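Local coordinates for protein mannan endo-1,4-beta-mannosidase (Mytilus edulis, PDB 2C0H) that hydrolyses internal beta-1,4-mannosidic linkages in mannans, galactomannans and glucomannans, acting as a monomeric glycoside hydrolase of family 5, at residues I19-A24 / G59-V64; G80-I85 / Q135-H140; I107-W112 / K153-W158; Q208-K213 / G250-G255; M220-S225 / F259-T264. The protein carries 3 engineered substitutions. All coordinates share one frame; numbering follows the deposited sequence.

Contact 1. Residues I19-A24 / G59-V64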
# COMPACT_ATOMS: atom_id res chain seq x y z
N ILE A 19 -8.66 15.60 -4.88
CA ILE A 19 -7.48 15.17 -5.67
C ILE A 19 -7.58 13.70 -6.09
O ILE A 19 -8.41 12.94 -5.59
CB ILE A 19 -6.14 15.45 -4.93
CG1 ILE A 19 -6.01 14.59 -3.65
CG2 ILE A 19 -5.98 16.96 -4.66
CD1 ILE A 19 -5.39 13.22 -3.90
N PHE A 20 -6.72 13.31 -7.02
CA PHE A 20 -6.58 11.94 -7.46
C PHE A 20 -5.10 11.61 -7.43
O PHE A 20 -4.30 12.42 -7.94
CB PHE A 20 -7.09 11.82 -8.90
CG PHE A 20 -7.02 10.43 -9.47
CD1 PHE A 20 -8.05 9.50 -9.29
CD2 PHE A 20 -5.93 10.06 -10.25
CE1 PHE A 20 -7.99 8.22 -9.86
CE2 PHE A 20 -5.85 8.77 -10.81
CZ PHE A 20 -6.87 7.86 -10.61
N LEU A 21 -4.73 10.46 -6.84
CA LEU A 21 -3.34 10.01 -6.79
C LEU A 21 -2.95 9.26 -8.06
O LEU A 21 -3.50 8.23 -8.34
CB LEU A 21 -3.10 9.13 -5.57
CG LEU A 21 -3.31 9.82 -4.23
CD1 LEU A 21 -3.22 8.81 -3.08
CD2 LEU A 21 -2.32 10.95 -4.03
N SER A 22 -2.00 9.79 -8.81
CA SER A 22 -1.58 9.19 -10.07
C SER A 22 -0.08 8.96 -10.02
O SER A 22 0.68 9.89 -9.77
CB SER A 22 -1.86 10.18 -11.18
OG SER A 22 -1.41 9.67 -12.43
N GLY A 23 0.38 7.75 -10.30
CA GLY A 23 1.81 7.52 -10.27
C GLY A 23 2.20 6.08 -10.46
O GLY A 23 1.56 5.37 -11.22
N ALA A 24 3.23 5.67 -9.73
CA ALA A 24 3.82 4.38 -9.93
C ALA A 24 4.42 3.80 -8.68
O ALA A 24 4.77 4.53 -7.75
CB ALA A 24 4.89 4.48 -10.99
N GLY A 59 2.83 12.82 -12.91
CA GLY A 59 2.62 11.93 -11.75
C GLY A 59 2.82 12.72 -10.48
O GLY A 59 3.62 13.67 -10.44
N ASN A 60 2.13 12.30 -9.42
CA ASN A 60 2.16 13.01 -8.14
C ASN A 60 2.44 12.11 -6.95
O ASN A 60 2.42 12.60 -5.81
CB ASN A 60 0.85 13.78 -7.91
CG ASN A 60 -0.39 12.89 -7.88
OD1 ASN A 60 -0.36 11.73 -7.46
ND2 ASN A 60 -1.53 13.46 -8.29
N SER A 61 2.70 10.83 -7.17
CA SER A 61 2.93 9.91 -6.05
C SER A 61 3.71 8.67 -6.43
O SER A 61 3.60 8.18 -7.56
CB SER A 61 1.62 9.53 -5.37
OG SER A 61 0.61 9.20 -6.29
N VAL A 62 4.46 8.15 -5.47
CA VAL A 62 5.29 6.96 -5.63
C VAL A 62 5.07 6.05 -4.42
O VAL A 62 5.05 6.56 -3.29
CB VAL A 62 6.80 7.30 -5.74
CG1 VAL A 62 7.64 6.05 -5.89
CG2 VAL A 62 7.07 8.22 -6.89
N ARG A 63 4.90 4.75 -4.67
CA ARG A 63 4.88 3.72 -3.62
C ARG A 63 6.25 3.04 -3.58
O ARG A 63 6.77 2.56 -4.61
CB ARG A 63 3.75 2.71 -3.90
CG ARG A 63 3.62 1.51 -2.96
CD ARG A 63 2.30 0.75 -3.26
NE ARG A 63 2.02 -0.42 -2.41
CZ ARG A 63 2.04 -1.70 -2.77
NH1 ARG A 63 2.36 -2.07 -4.01
NH2 ARG A 63 1.74 -2.64 -1.90
N VAL A 64 6.83 2.97 -2.39
CA VAL A 64 8.15 2.36 -2.21
C VAL A 64 8.12 1.37 -1.04
O VAL A 64 7.47 1.63 -0.04
CB VAL A 64 9.23 3.43 -1.99
CG1 VAL A 64 9.05 4.16 -0.69
CG2 VAL A 64 10.62 2.84 -2.07
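N60 binds the backbone of F20 and S22 where strands 17-25 and 61-68 come together, two neighbouring parallel strands of the TIM barrel joined through helix 40-56 as a beta-alpha-beta unit. The short strand segments 21-24 and 61-64 splay by 51°. At the N-terminal end of the pairing the side chain of N60 does much of the bonding: its ND2 donates to F20 O at 3.0 Å, in the carbonyl plane, while its OD1 receives S22 N at 2.9 Å. The first torsion of N60 (chi1 60°) sets CG between backbone N and carbonyl carbon, which lets the amide lie alongside residues 20-22. ND2 also reaches V349 O.

Among backbone pairs, N60 N to S22 O is straight and short at 2.8 Å, whereas S61 N to the same oxygen and A24 N to S61 O are weak. R63 N to A24 O (3.1 Å) follows toward the C-terminal ends of the strands. The R63 guanidinium bonds N25 and N162 and pairs with D159 and with E294, the probable nucleophile.

L21 CB lies 3.8 Å from S61 OG, a methylene against a hydroxyl. S61 OG donates to N60 OD1 at 3.0 Å, giving that oxygen its second donor.

Contact 2. Residues G80-I85 / Q135-H140; sequences GYVTGI and QSYIDH
The hydroxyl oxygen of S136 is gripped from two directions: V82 N donates to OG at 3.0 Å with an N-H...O angle of 171°, and OG is also hydrogen-bonded to K133 O, one turn earlier in the same helix. With chi1 at 69°, OG stands between the backbone N and carbonyl carbon of S136, a placement that lets it serve both the helix carbonyl and the incoming strand. Y81 CD1 passes S136 OG at 3.8 Å. An alanine here would probably leave V82 N without its acceptor and K133 O without its hydroxyl donor, weakening the hold of 80-85 on the helix.

Beside this polar point V82 supplies the apolar part. Its CB sits 3.8 Å from Y137 CA, and its CG2 lies 3.9 Å from Y137 CB, near the edge of the tyrosine ring; the two side chains run side by side. Farther along, H140 leans against the strand backbone, its CD2 3.3 Å from V82 O, and G84 CA makes a C-H...O contact with H140 O at 3.5 Å.

The strand segment runs within 9° of the helix direction, 7.2 Å away. Strand 82-84 pairs antiparallel with 75-76, and this small two-stranded hairpin rests on helix 131-149, an outer helix of the TIM barrel.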
# COMPACT_ATOMS: atom_id res chain seq x y z
N GLY A 80 13.87 -12.83 17.77
CA GLY A 80 12.88 -12.26 16.85
C GLY A 80 12.16 -11.03 17.37
O GLY A 80 11.24 -10.56 16.74
N TYR A 81 12.56 -10.51 18.53
CA TYR A 81 12.03 -9.22 18.97
C TYR A 81 12.77 -8.06 18.29
O TYR A 81 13.94 -8.18 17.94
CB TYR A 81 12.16 -9.12 20.49
CG TYR A 81 11.19 -9.99 21.28
CD1 TYR A 81 10.07 -9.43 21.88
CD2 TYR A 81 11.39 -11.35 21.44
CE1 TYR A 81 9.18 -10.19 22.60
CE2 TYR A 81 10.50 -12.12 22.18
CZ TYR A 81 9.41 -11.53 22.76
OH TYR A 81 8.50 -12.27 23.48
N VAL A 82 12.11 -6.92 18.11
CA VAL A 82 12.72 -5.75 17.49
C VAL A 82 13.31 -4.86 18.59
O VAL A 82 12.62 -4.56 19.57
CB VAL A 82 11.67 -4.97 16.64
CG1 VAL A 82 12.21 -3.64 16.17
CG2 VAL A 82 11.20 -5.84 15.47
N THR A 83 14.58 -4.49 18.44
CA THR A 83 15.29 -3.68 19.44
C THR A 83 15.41 -2.18 19.12
O THR A 83 15.63 -1.36 20.02
CB THR A 83 16.70 -4.25 19.69
OG1 THR A 83 17.44 -4.25 18.47
CG2 THR A 83 16.61 -5.67 20.24
N GLY A 84 15.28 -1.82 17.86
CA GLY A 84 15.41 -0.43 17.46
C GLY A 84 15.59 -0.34 15.97
O GLY A 84 15.28 -1.28 15.24
N ILE A 85 16.08 0.82 15.55
CA ILE A 85 16.40 1.10 14.16
C ILE A 85 17.80 1.70 14.07
O ILE A 85 18.30 2.34 15.00
CB ILE A 85 15.35 2.04 13.52
CG1 ILE A 85 15.24 3.37 14.28
CG2 ILE A 85 14.00 1.32 13.44
CD1 ILE A 85 14.21 4.32 13.71
N GLN A 135 4.37 -6.14 19.36
CA GLN A 135 4.46 -4.94 20.18
C GLN A 135 5.87 -4.32 20.23
O GLN A 135 6.01 -3.10 20.27
CB GLN A 135 3.95 -5.23 21.60
CG GLN A 135 3.71 -3.98 22.42
CD GLN A 135 2.57 -3.14 21.88
OE1 GLN A 135 1.47 -3.64 21.64
NE2 GLN A 135 2.84 -1.85 21.67
N SER A 136 6.91 -5.16 20.19
CA SER A 136 8.29 -4.64 20.17
C SER A 136 8.58 -3.85 18.89
O SER A 136 9.26 -2.83 18.93
CB SER A 136 9.33 -5.74 20.39
OG SER A 136 9.42 -6.65 19.30
N TYR A 137 8.04 -4.31 17.77
CA TYR A 137 8.17 -3.56 16.53
C TYR A 137 7.49 -2.20 16.61
O TYR A 137 8.03 -1.18 16.18
CB TYR A 137 7.63 -4.36 15.32
CG TYR A 137 7.61 -3.52 14.06
CD1 TYR A 137 8.80 -3.10 13.48
CD2 TYR A 137 6.41 -3.09 13.50
CE1 TYR A 137 8.80 -2.26 12.36
CE2 TYR A 137 6.41 -2.28 12.37
CZ TYR A 137 7.60 -1.87 11.81
OH TYR A 137 7.60 -1.03 10.71
N ILE A 138 6.29 -2.20 17.17
CA ILE A 138 5.50 -0.99 17.32
C ILE A 138 6.23 0.03 18.20
O ILE A 138 6.37 1.19 17.84
CB ILE A 138 4.08 -1.34 17.86
CG1 ILE A 138 3.24 -2.02 16.75
CG2 ILE A 138 3.38 -0.11 18.43
CD1 ILE A 138 1.97 -2.68 17.24
N ASP A 139 6.75 -0.42 19.34
CA ASP A 139 7.36 0.47 20.32
C ASP A 139 8.73 0.98 19.91
O ASP A 139 9.06 2.13 20.14
CB ASP A 139 7.47 -0.26 21.66
CG ASP A 139 6.13 -0.47 22.35
OD1 ASP A 139 5.10 0.09 21.91
OD2 ASP A 139 6.10 -1.21 23.35
N HIS A 140 9.54 0.11 19.30
CA HIS A 140 10.94 0.41 19.04
C HIS A 140 11.29 0.87 17.62
O HIS A 140 12.38 1.38 17.39
CB HIS A 140 11.81 -0.80 19.42
CG HIS A 140 11.77 -1.11 20.88
ND1 HIS A 140 12.22 -0.22 21.84
CD2 HIS A 140 11.32 -2.20 21.55
CE1 HIS A 140 12.04 -0.75 23.04
NE2 HIS A 140 11.50 -1.95 22.89

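Contact 3. Residues I107-W112 / K153-W158; sequences IFFTLW and KALGGW
The ring of F108 receives G156 CA over one face as a CH-pi contact, 3.9 Å from the ring centroid and 19° off the normal. The ring of F109 has I107 CG2 above the centre of one face, while L155 CD1 comes to its edge, 3.9 Å from F109 CD2. The same L155 CD1 lies above one face of the W158 ring, offset toward the rim. F109 and W158 lie side by side, but their rings are slid apart: the centroids are 5.7 Å from each other with planes at 30°, so overlap is slight, and the closer touch is F109 CB against W158 CZ3 at 3.7 Å. L111 CD2 adds to the same six-membered ring near CE3.

The first torsion of F108 (chi1 -66°) turns its ring beside the backbone N and toward G156, with G157 alongside. At G156 a CB would clash with F108 CE2, evidence that the ring fits closely where the side chain is missing.

I107 N binds A154 O at 2.8 Å. I107 O then takes G156 N at 2.7 Å and, weakly, G157 N; this shared acceptor accompanies a one-residue shift of register between I107 and F108. Regular pairing resumes with F109 N to G157 O at 3.1 Å. Strands 106-113 and 155-162 are neighbouring parallel staves of the TIM barrel, their pairing interrupted here by a beta bulge.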
# COMPACT_ATOMS: atom_id res chain seq x y z
N ILE A 107 5.09 10.49 -1.21
CA ILE A 107 5.61 9.14 -1.05
C ILE A 107 4.75 8.30 -0.11
O ILE A 107 4.37 8.75 0.98
CB ILE A 107 7.09 9.20 -0.49
CG1 ILE A 107 8.00 10.07 -1.37
CG2 ILE A 107 7.68 7.82 -0.29
CD1 ILE A 107 8.04 9.68 -2.84
N PHE A 108 4.49 7.06 -0.52
CA PHE A 108 3.82 6.07 0.32
C PHE A 108 4.80 4.93 0.61
O PHE A 108 5.24 4.26 -0.31
CB PHE A 108 2.54 5.57 -0.34
CG PHE A 108 1.50 6.63 -0.46
CD1 PHE A 108 0.52 6.77 0.51
CD2 PHE A 108 1.55 7.54 -1.51
CE1 PHE A 108 -0.41 7.78 0.43
CE2 PHE A 108 0.61 8.57 -1.59
CZ PHE A 108 -0.38 8.66 -0.63
N PHE A 109 5.15 4.73 1.88
CA PHE A 109 6.06 3.67 2.28
C PHE A 109 5.29 2.38 2.65
O PHE A 109 4.35 2.40 3.45
CB PHE A 109 6.90 4.10 3.49
CG PHE A 109 7.94 5.16 3.19
CD1 PHE A 109 9.12 4.82 2.53
CD2 PHE A 109 7.80 6.44 3.66
CE1 PHE A 109 10.10 5.76 2.29
CE2 PHE A 109 8.78 7.40 3.42
CZ PHE A 109 9.93 7.06 2.74
N THR A 110 5.68 1.25 2.06
CA THR A 110 5.07 -0.05 2.36
C THR A 110 5.97 -0.82 3.32
O THR A 110 7.13 -1.11 3.02
CB THR A 110 4.85 -0.90 1.09
OG1 THR A 110 4.09 -0.14 0.16
CG2 THR A 110 4.11 -2.15 1.37
N LEU A 111 5.45 -1.17 4.49
CA LEU A 111 6.29 -1.73 5.54
C LEU A 111 6.74 -3.18 5.25
O LEU A 111 7.95 -3.43 5.23
CB LEU A 111 5.55 -1.68 6.90
CG LEU A 111 5.20 -0.28 7.40
CD1 LEU A 111 4.41 -0.47 8.69
CD2 LEU A 111 6.40 0.60 7.60
N TRP A 112 5.79 -4.08 5.03
CA TRP A 112 6.03 -5.54 4.90
C TRP A 112 5.53 -6.12 3.58
O TRP A 112 4.76 -5.48 2.86
CB TRP A 112 5.36 -6.30 6.04
CG TRP A 112 5.69 -5.73 7.39
CD1 TRP A 112 4.85 -4.98 8.18
CD2 TRP A 112 6.92 -5.83 8.10
NE1 TRP A 112 5.49 -4.63 9.32
CE2 TRP A 112 6.77 -5.13 9.31
CE3 TRP A 112 8.16 -6.44 7.82
CZ2 TRP A 112 7.79 -5.03 10.26
CZ3 TRP A 112 9.18 -6.33 8.77
CH2 TRP A 112 8.98 -5.63 9.97
N LYS A 153 6.37 17.37 4.29
CA LYS A 153 5.29 17.65 3.35
C LYS A 153 5.15 16.60 2.25
O LYS A 153 4.05 16.42 1.73
CB LYS A 153 5.44 19.03 2.72
CG LYS A 153 5.02 20.18 3.63
CD LYS A 153 5.45 21.56 3.10
CE LYS A 153 5.30 21.67 1.59
NZ LYS A 153 5.40 23.08 1.14
N ALA A 154 6.23 15.91 1.91
CA ALA A 154 6.15 14.87 0.89
C ALA A 154 5.71 13.49 1.40
O ALA A 154 5.59 12.56 0.61
CB ALA A 154 7.46 14.75 0.15
N LEU A 155 5.46 13.33 2.70
CA LEU A 155 4.99 12.04 3.19
C LEU A 155 3.50 11.86 2.92
O LEU A 155 2.66 12.56 3.50
CB LEU A 155 5.30 11.88 4.68
CG LEU A 155 4.76 10.59 5.29
CD1 LEU A 155 5.46 9.36 4.72
CD2 LEU A 155 4.92 10.65 6.80
N GLY A 156 3.16 10.98 1.98
CA GLY A 156 1.78 10.65 1.68
C GLY A 156 1.14 9.76 2.72
O GLY A 156 0.02 10.01 3.15
N GLY A 157 1.82 8.68 3.10
CA GLY A 157 1.25 7.74 4.07
C GLY A 157 1.97 6.41 4.10
O GLY A 157 3.11 6.28 3.63
N TRP A 158 1.29 5.43 4.72
CA TRP A 158 1.85 4.13 5.07
C TRP A 158 0.95 2.98 4.60
O TRP A 158 -0.25 2.97 4.85
CB TRP A 158 2.05 4.02 6.60
CG TRP A 158 2.85 5.13 7.20
CD1 TRP A 158 2.38 6.28 7.79
CD2 TRP A 158 4.28 5.20 7.30
NE1 TRP A 158 3.42 7.05 8.22
CE2 TRP A 158 4.60 6.41 7.95
CE3 TRP A 158 5.33 4.36 6.89
CZ2 TRP A 158 5.92 6.81 8.19
CZ3 TRP A 158 6.63 4.75 7.14
CH2 TRP A 158 6.92 5.96 7.78

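Contact 4. Residues Q208-K213 / G250-G255; sequences QAAAIK and GGKQSG
S254 has its OG between the backbone N and the carbonyl carbon (chi1 60°), bringing the hydroxyl to A210 CB at 3.5 Å. K213 reaches the same serine by another route: CG is anti to the carbonyl carbon (chi1 -71°), and the chain, extended from there, sets CD 3.6 Å from S254 O. This is contact by a methylene; NZ continues to a hydrogen bond with T256 O.

The helix side is built from small residues. A210 lies at the closest backbone approach, its CA 3.9 Å from G255 CA, and the A210 methyl is shared by three neighbours, with K252 CB at 3.9 Å besides S254 and G255. A209 CB meets G255 C at 3.9 Å. A CB modelled on G255 would come tight against A210 CB, so its bare backbone suits the short separation.

Loop 250-255 follows helix 243-250, precedes strand 260-263, and rests on outer helix 198-215 of the TIM barrel, away from the substrate site. Its type I beta turn, K252 to G255, is closed by G255 N to K252 O at 3.1 Å and tied to the helix by N206, which takes K252 N on OD1 and gives ND2 to G255 O. K252 bends at chi2 and makes a cation-pi contact with W207.

Between the two segments the fit is van der Waals, alkyl groups against glycine backbone, the S254 hydroxyl and carbonyl and K252 CB; directional bonds come from N206, from W207 NE1 to G250 O and from K213 NZ, so closeness and polar hold rest largely on different groups.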
# COMPACT_ATOMS: atom_id res chain seq x y z
N GLN A 208 -0.96 -2.24 13.86
CA GLN A 208 -0.05 -1.29 13.27
C GLN A 208 -0.75 -0.01 12.82
O GLN A 208 -0.19 1.07 12.94
CB GLN A 208 0.74 -1.96 12.13
CG GLN A 208 1.69 -3.01 12.68
CD GLN A 208 2.43 -3.74 11.60
OE1 GLN A 208 3.49 -3.28 11.15
NE2 GLN A 208 1.91 -4.87 11.19
N ALA A 209 -1.98 -0.13 12.34
CA ALA A 209 -2.79 1.03 11.99
C ALA A 209 -3.04 1.89 13.23
O ALA A 209 -2.91 3.10 13.18
CB ALA A 209 -4.09 0.61 11.37
N ALA A 210 -3.36 1.24 14.34
CA ALA A 210 -3.59 1.99 15.58
C ALA A 210 -2.33 2.70 16.07
O ALA A 210 -2.39 3.85 16.52
CB ALA A 210 -4.15 1.05 16.64
N ALA A 211 -1.17 2.04 15.95
CA ALA A 211 0.10 2.60 16.38
C ALA A 211 0.48 3.87 15.61
O ALA A 211 0.88 4.86 16.18
CB ALA A 211 1.18 1.55 16.25
N ILE A 212 0.34 3.84 14.29
CA ILE A 212 0.67 4.98 13.46
C ILE A 212 -0.23 6.15 13.82
O ILE A 212 0.24 7.27 13.95
CB ILE A 212 0.53 4.63 11.96
CG1 ILE A 212 1.58 3.59 11.58
CG2 ILE A 212 0.65 5.90 11.11
CD1 ILE A 212 1.32 2.90 10.27
N LYS A 213 -1.51 5.87 14.01
CA LYS A 213 -2.48 6.93 14.28
C LYS A 213 -2.37 7.45 15.71
O LYS A 213 -2.89 8.52 16.01
CB LYS A 213 -3.89 6.46 13.99
CG LYS A 213 -4.16 6.28 12.50
CD LYS A 213 -5.54 5.72 12.28
CE LYS A 213 -5.96 5.81 10.83
NZ LYS A 213 -7.43 5.59 10.70
N GLY A 250 -8.35 -7.68 16.06
CA GLY A 250 -7.27 -7.18 16.92
C GLY A 250 -7.70 -6.40 18.16
O GLY A 250 -6.91 -6.19 19.08
N GLY A 251 -8.94 -5.92 18.18
CA GLY A 251 -9.46 -5.23 19.36
C GLY A 251 -9.18 -3.75 19.52
O GLY A 251 -9.66 -3.14 20.47
N LYS A 252 -8.39 -3.15 18.62
CA LYS A 252 -8.06 -1.72 18.72
C LYS A 252 -9.06 -0.87 17.93
O LYS A 252 -9.11 -0.94 16.70
CB LYS A 252 -6.63 -1.43 18.23
CG LYS A 252 -5.54 -2.30 18.83
CD LYS A 252 -5.20 -1.94 20.25
CE LYS A 252 -3.88 -2.57 20.64
NZ LYS A 252 -3.64 -2.51 22.10
N GLN A 253 -9.85 -0.05 18.62
CA GLN A 253 -10.90 0.70 17.95
C GLN A 253 -10.40 1.71 16.92
O GLN A 253 -11.08 2.00 15.93
CB GLN A 253 -11.78 1.42 18.97
CG GLN A 253 -12.59 0.50 19.85
CD GLN A 253 -13.75 -0.17 19.13
OE1 GLN A 253 -14.34 0.39 18.20
NE2 GLN A 253 -14.10 -1.37 19.58
N SER A 254 -9.20 2.25 17.14
CA SER A 254 -8.60 3.24 16.24
C SER A 254 -7.86 2.60 15.07
O SER A 254 -7.37 3.32 14.20
CB SER A 254 -7.61 4.12 17.00
OG SER A 254 -6.57 3.34 17.55
N GLY A 255 -7.78 1.28 15.07
CA GLY A 255 -6.93 0.55 14.11
C GLY A 255 -7.65 0.24 12.83
O GLY A 255 -7.80 -0.92 12.47

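Contact 5. Residues M220-S225 / F259-T264; sequences MVTVGS and FYQVHT
T222 is packed closely against F259 and Q261. Its OG1, directed by a torsion anti to the backbone N (chi1 -170°), donates to F259 O at 2.7 Å from above the carbonyl plane, 45° out of it. T222 CB lies over one face of the F259 ring in a CH-pi contact, 4.2 Å from the centroid. The methyl CG2 meets both F259 CE1 and Q261 NE2.

The C-terminal ends of the strands are equally close. S225 N donates to Q261 O at 3.0 Å, and H263 N to S225 O at 2.9 Å; the same S225 oxygen lies over one face of the H263 imidazole. H263 NE2 donates to Q261 OE1 at 2.9 Å within the imidazole plane, while its ND1 bonds to E163, the probable proton donor. A CB at G224 would clash with H263 NE2, so the ring passes close to G224, where no side chain stands in the way.

Strands 221-225 and 260-263 are adjacent parallel staves of the TIM barrel, joined through helix 243-250 as a beta-alpha-beta unit, and H263 brings their C-terminal ends to the active site. A leucine in place of H263 would probably leave Q261 OE1 and E163 without these partners, setting the Q261 amide freer to turn.

The pairing is looser midway along the strands. There V223 O and Q261 O, two acceptors, face each other at 3.3 Å, and a water fills the bonding role: it appears to donate to V223 O and accepts from Q261 N, each at 3.0 Å, lying at the edge of the Y260 ring and in its plane.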
# COMPACT_ATOMS: atom_id res chain seq x y z
N MET A 220 -2.42 8.87 6.71
CA MET A 220 -3.11 7.96 5.83
C MET A 220 -2.47 6.58 5.94
O MET A 220 -1.25 6.45 5.85
CB MET A 220 -3.02 8.46 4.38
CG MET A 220 -3.59 9.83 4.16
SD MET A 220 -5.38 9.87 4.17
CE MET A 220 -5.77 10.23 5.89
N VAL A 221 -3.31 5.57 6.19
CA VAL A 221 -2.89 4.17 6.32
C VAL A 221 -3.75 3.25 5.41
O VAL A 221 -4.97 3.38 5.34
CB VAL A 221 -3.01 3.68 7.79
CG1 VAL A 221 -2.50 2.26 7.93
CG2 VAL A 221 -2.24 4.60 8.73
N THR A 222 -3.10 2.31 4.73
CA THR A 222 -3.78 1.36 3.88
C THR A 222 -3.11 -0.04 3.94
O THR A 222 -2.18 -0.25 4.72
CB THR A 222 -3.86 1.91 2.43
OG1 THR A 222 -4.72 1.10 1.63
CG2 THR A 222 -2.49 1.95 1.78
N VAL A 223 -3.63 -0.98 3.14
CA VAL A 223 -3.06 -2.31 2.90
C VAL A 223 -3.24 -2.63 1.42
O VAL A 223 -4.31 -2.42 0.89
CB VAL A 223 -3.77 -3.40 3.72
CG1 VAL A 223 -3.30 -4.81 3.34
CG2 VAL A 223 -3.56 -3.16 5.18
N GLY A 224 -2.20 -3.13 0.77
CA GLY A 224 -2.30 -3.52 -0.64
C GLY A 224 -2.83 -4.93 -0.88
O GLY A 224 -2.05 -5.88 -0.94
N SER A 225 -4.14 -5.07 -1.03
CA SER A 225 -4.81 -6.37 -1.20
C SER A 225 -4.58 -6.94 -2.59
O SER A 225 -4.62 -6.22 -3.57
CB SER A 225 -6.31 -6.24 -0.93
OG SER A 225 -6.96 -7.47 -1.12
N PHE A 259 -7.93 4.38 3.56
CA PHE A 259 -8.43 4.01 2.25
C PHE A 259 -8.01 2.58 1.90
O PHE A 259 -7.14 2.00 2.55
CB PHE A 259 -8.06 5.03 1.15
CG PHE A 259 -6.59 5.20 0.89
CD1 PHE A 259 -5.92 4.35 0.02
CD2 PHE A 259 -5.88 6.28 1.44
CE1 PHE A 259 -4.56 4.52 -0.24
CE2 PHE A 259 -4.53 6.46 1.17
CZ PHE A 259 -3.87 5.57 0.33
N TYR A 260 -8.69 2.02 0.92
CA TYR A 260 -8.44 0.65 0.45
C TYR A 260 -7.54 0.73 -0.77
O TYR A 260 -7.47 1.76 -1.45
CB TYR A 260 -9.75 -0.05 0.08
CG TYR A 260 -10.75 -0.24 1.23
CD1 TYR A 260 -10.42 -1.02 2.33
CD2 TYR A 260 -12.00 0.33 1.18
CE1 TYR A 260 -11.32 -1.21 3.37
CE2 TYR A 260 -12.91 0.13 2.22
CZ TYR A 260 -12.56 -0.63 3.29
OH TYR A 260 -13.47 -0.81 4.31
N GLN A 261 -6.81 -0.34 -0.99
CA GLN A 261 -5.91 -0.45 -2.13
C GLN A 261 -6.04 -1.87 -2.66
O GLN A 261 -5.95 -2.84 -1.89
CB GLN A 261 -4.48 -0.17 -1.70
CG GLN A 261 -3.49 -0.21 -2.85
CD GLN A 261 -2.05 -0.33 -2.41
OE1 GLN A 261 -1.23 -0.96 -3.10
NE2 GLN A 261 -1.72 0.28 -1.29
N VAL A 262 -6.27 -2.01 -3.96
CA VAL A 262 -6.46 -3.33 -4.55
C VAL A 262 -5.59 -3.45 -5.78
O VAL A 262 -5.40 -2.49 -6.50
CB VAL A 262 -7.93 -3.63 -4.93
CG1 VAL A 262 -8.42 -2.73 -6.07
CG2 VAL A 262 -8.12 -5.08 -5.29
N HIS A 263 -5.09 -4.65 -6.01
CA HIS A 263 -4.28 -4.93 -7.18
C HIS A 263 -5.10 -5.72 -8.21
O HIS A 263 -6.02 -6.46 -7.86
CB HIS A 263 -3.05 -5.71 -6.75
CG HIS A 263 -2.26 -5.03 -5.67
ND1 HIS A 263 -1.27 -5.67 -4.95
CD2 HIS A 263 -2.31 -3.76 -5.18
CE1 HIS A 263 -0.76 -4.83 -4.07
NE2 HIS A 263 -1.37 -3.67 -4.19
N THR A 264 -4.79 -5.56 -9.49
CA THR A 264 -5.56 -6.31 -10.49
C THR A 264 -4.76 -6.58 -11.75
O THR A 264 -4.13 -5.67 -12.32
CB THR A 264 -6.91 -5.59 -10.78
OG1 THR A 264 -7.75 -6.39 -11.63
CG2 THR A 264 -6.66 -4.25 -11.38
O HOH W 1 -7.29 -2.43 1.10

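In the fold
From the N terminus, contact 1 closes the loop through helix 40-56 and pairs the first two of these barrel strands. Contact 2 opens next and crosses contact 3: 107-112 falls between its two halves, and contact 3 closes at 153-158, after helix 131-149 has closed contact 2. Contacts 4 and 5 cross likewise, since 220-225 falls between 208-213 and 250-255; contact 5 then closes the loop through helix 243-250. None is nested. Contacts 1, 3 and 5 share one sheet, V62 and V64 bonding to F108 and T110, and W158 to T222. Contacts 2 and 4 lie on the outer layer, where Y137 and I138 meet Q208 and A211; W112 and Q208 join that layer to contact 3.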